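Local coordinates for ProQ/FinO domain-containing protein (Neisseria meningitidis, PDB 3MW6), which probably binds RNA as a member of the FinO family of RNA chaperones, at residues K42-L47 / P78-A83. Residues are numbered along the deposited sequence; the frame is centred on the assembly and turned at random. Where two conformers were deposited one is given.
Sequences KRFKPL and PRYLKA
A Schellman motif that ends helix 39-42 points its C-prime residue, Phe44, at the first turn of helix 78-86, where Arg79 lies over the ring. Phe44 has positive phi. The motif is closed by the bonds from Lys45 N to Val40 O and from Phe44 N to Phe41 O. The Phe44 ring stands beside its own backbone N, chi1 -74°, and reaches across to the helix. Arg79 CD sits over one ring face in a CH-pi contact, 3.7 Å from the centroid. The arginine is extended, with CG anti to the backbone N, and its chain crosses the phenylalanine at about a right angle. Its guanidinium lies over the CD1 side of the ring, the two planes 24° apart, and Arg79 NE comes 3.3 Å from Phe44 CD1. Tyr80 CB meets the edge of the same ring, 4.0 Å from Phe44 CD2. His74 of helix 64-76 stacks on the Phe44 ring as well, so within the ProQ/FinO domain this ring meets both that helix and helix 78-86.

Further along, residues 45-47 run past Tyr80 and Ala83. Ala83 CB packs against the backbone, 3.2 Å from Phe44 O. Pro46 CD lies 4.3 Å from the same Ala83 CB. Lys45 O approaches the edge of the Tyr80 ring near its plane. The one hydrogen bond between the segments runs from Leu47 N to Tyr80 OH, 3.1 Å long and nearly straight at 171°. Leu47 CB and CG lie close to this hydroxyl, and CG also packs against Tyr80 CE1. Tyr80 OH is also hydrogen-bonded to Glu104 of the second subunit, so the hydroxyl has a partner in each chain.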
loop_
_atom_site.group_PDB
_atom_site.type_symbol
_atom_site.label_atom_id
_atom_site.label_comp_id
_atom_site.label_asym_id
_atom_site.label_seq_id
_atom_site.Cartn_x
_atom_site.Cartn_y
_atom_site.Cartn_z
ATOM N N LYS A 42 13.904 3.135 8.623
ATOM C CA LYS A 42 14.069 3.098 10.071
ATOM C C LYS A 42 12.867 3.731 10.769
ATOM O O LYS A 42 12.456 3.301 11.849
ATOM C CB LYS A 42 15.381 3.809 10.463
ATOM C CG LYS A 42 15.606 3.980 11.959
ATOM C CD LYS A 42 16.799 4.927 12.257
ATOM C CE LYS A 42 18.169 4.278 12.006
ATOM N NZ LYS A 42 18.775 4.636 10.683
ATOM N N ARG A 43 12.291 4.746 10.136
ATOM C CA ARG A 43 11.163 5.464 10.724
ATOM C C ARG A 43 9.796 5.079 10.140
ATOM O O ARG A 43 8.789 5.698 10.456
ATOM C CB ARG A 43 11.394 6.973 10.623
ATOM C CG ARG A 43 12.458 7.471 11.583
ATOM C CD ARG A 43 13.522 8.283 10.873
ATOM N NE ARG A 43 13.036 9.596 10.455
ATOM C CZ ARG A 43 13.616 10.745 10.778
ATOM N NH1 ARG A 43 14.713 10.744 11.526
ATOM N NH2 ARG A 43 13.102 11.893 10.348
ATOM N N PHE A 44 9.763 4.046 9.298
ATOM C CA PHE A 44 8.504 3.548 8.737
ATOM C C PHE A 44 7.658 4.661 8.150
ATOM O O PHE A 44 6.518 4.878 8.564
ATOM C CB PHE A 44 7.698 2.766 9.796
ATOM C CG PHE A 44 8.259 1.407 10.093
ATOM C CD1 PHE A 44 9.319 1.257 10.971
ATOM C CD2 PHE A 44 7.743 0.279 9.469
ATOM C CE1 PHE A 44 9.858 0.003 11.231
ATOM C CE2 PHE A 44 8.266 -0.981 9.728
ATOM C CZ PHE A 44 9.332 -1.116 10.611
ATOM N N LYS A 45 8.210 5.377 7.183
ATOM C CA LYS A 45 7.409 6.350 6.466
ATOM C C LYS A 45 6.798 5.654 5.265
ATOM O O LYS A 45 7.375 4.711 4.733
ATOM C CB LYS A 45 8.274 7.512 6.001
ATOM C CG LYS A 45 8.918 8.301 7.141
ATOM C CD LYS A 45 9.807 9.387 6.586
ATOM C CE LYS A 45 9.928 10.562 7.528
ATOM N NZ LYS A 45 10.720 11.665 6.897
ATOM N N PRO A 46 5.625 6.117 4.831
ATOM C CA PRO A 46 5.059 5.574 3.598
ATOM C C PRO A 46 6.086 5.688 2.458
ATOM O O PRO A 46 6.632 6.766 2.248
ATOM C CB PRO A 46 3.857 6.485 3.349
ATOM C CG PRO A 46 3.440 6.943 4.705
ATOM C CD PRO A 46 4.762 7.141 5.445
ATOM N N LEU A 47 6.346 4.587 1.755
ATOM C CA LEU A 47 7.369 4.524 0.720
ATOM C C LEU A 47 6.840 4.875 -0.672
ATOM O O LEU A 47 5.735 4.477 -1.063
ATOM C CB LEU A 47 7.990 3.123 0.690
ATOM C CG LEU A 47 8.663 2.728 2.011
ATOM C CD1 LEU A 47 9.007 1.234 2.053
ATOM C CD2 LEU A 47 9.922 3.582 2.240
ATOM N N PRO A 78 2.746 -4.407 10.977
ATOM C CA PRO A 78 1.714 -3.533 11.538
ATOM C C PRO A 78 2.164 -2.067 11.567
ATOM O O PRO A 78 1.394 -1.157 11.230
ATOM C CB PRO A 78 1.543 -4.074 12.963
ATOM C CG PRO A 78 1.905 -5.547 12.842
ATOM C CD PRO A 78 3.012 -5.593 11.816
ATOM N N ARG A 79 3.408 -1.838 11.957
ATOM C CA ARG A 79 3.922 -0.473 12.032
ATOM C C ARG A 79 3.880 0.248 10.668
ATOM O O ARG A 79 3.591 1.439 10.591
ATOM C CB ARG A 79 5.326 -0.465 12.634
ATOM C CG ARG A 79 5.891 0.913 12.789
ATOM C CD ARG A 79 7.167 0.902 13.627
ATOM N NE ARG A 79 7.752 2.235 13.672
ATOM C CZ ARG A 79 8.978 2.509 14.102
ATOM N NH1 ARG A 79 9.772 1.537 14.534
ATOM N NH2 ARG A 79 9.405 3.763 14.097
ATOM N N TYR A 80 4.132 -0.485 9.590
ATOM C CA TYR A 80 3.992 0.084 8.251
ATOM C C TYR A 80 2.527 0.359 7.882
ATOM O O TYR A 80 2.172 1.451 7.414
ATOM C CB TYR A 80 4.643 -0.815 7.203
ATOM C CG TYR A 80 4.717 -0.129 5.865
ATOM C CD1 TYR A 80 5.566 0.948 5.677
ATOM C CD2 TYR A 80 3.918 -0.536 4.797
ATOM C CE1 TYR A 80 5.639 1.606 4.463
ATOM C CE2 TYR A 80 3.990 0.128 3.563
ATOM C CZ TYR A 80 4.856 1.202 3.412
ATOM O OH TYR A 80 4.955 1.874 2.209
ATOM N N LEU A 81 1.665 -0.623 8.102
ATOM C CA LEU A 81 0.242 -0.417 7.847
ATOM C C LEU A 81 -0.277 0.778 8.644
ATOM O O LEU A 81 -1.091 1.573 8.167
ATOM C CB LEU A 81 -0.550 -1.673 8.219
ATOM C CG LEU A 81 -0.164 -2.903 7.403
ATOM C CD1 LEU A 81 -0.922 -4.144 7.867
ATOM C CD2 LEU A 81 -0.449 -2.624 5.943
ATOM N N LYS A 82 0.189 0.888 9.877
ATOM C CA LYS A 82 -0.220 1.984 10.748
ATOM C C LYS A 82 0.245 3.325 10.142
ATOM O O LYS A 82 -0.454 4.328 10.230
ATOM C CB LYS A 82 0.358 1.760 12.146
ATOM C CG LYS A 82 -0.242 2.586 13.230
ATOM C CD LYS A 82 -0.067 1.887 14.578
ATOM C CE LYS A 82 1.394 1.568 14.883
ATOM N NZ LYS A 82 2.201 2.786 15.219
ATOM N N ALA A 83 1.393 3.308 9.477
ATOM C CA ALA A 83 1.920 4.499 8.807
ATOM C C ALA A 83 1.032 4.826 7.621
ATOM O O ALA A 83 0.768 5.987 7.334
ATOM C CB ALA A 83 3.375 4.270 8.331
#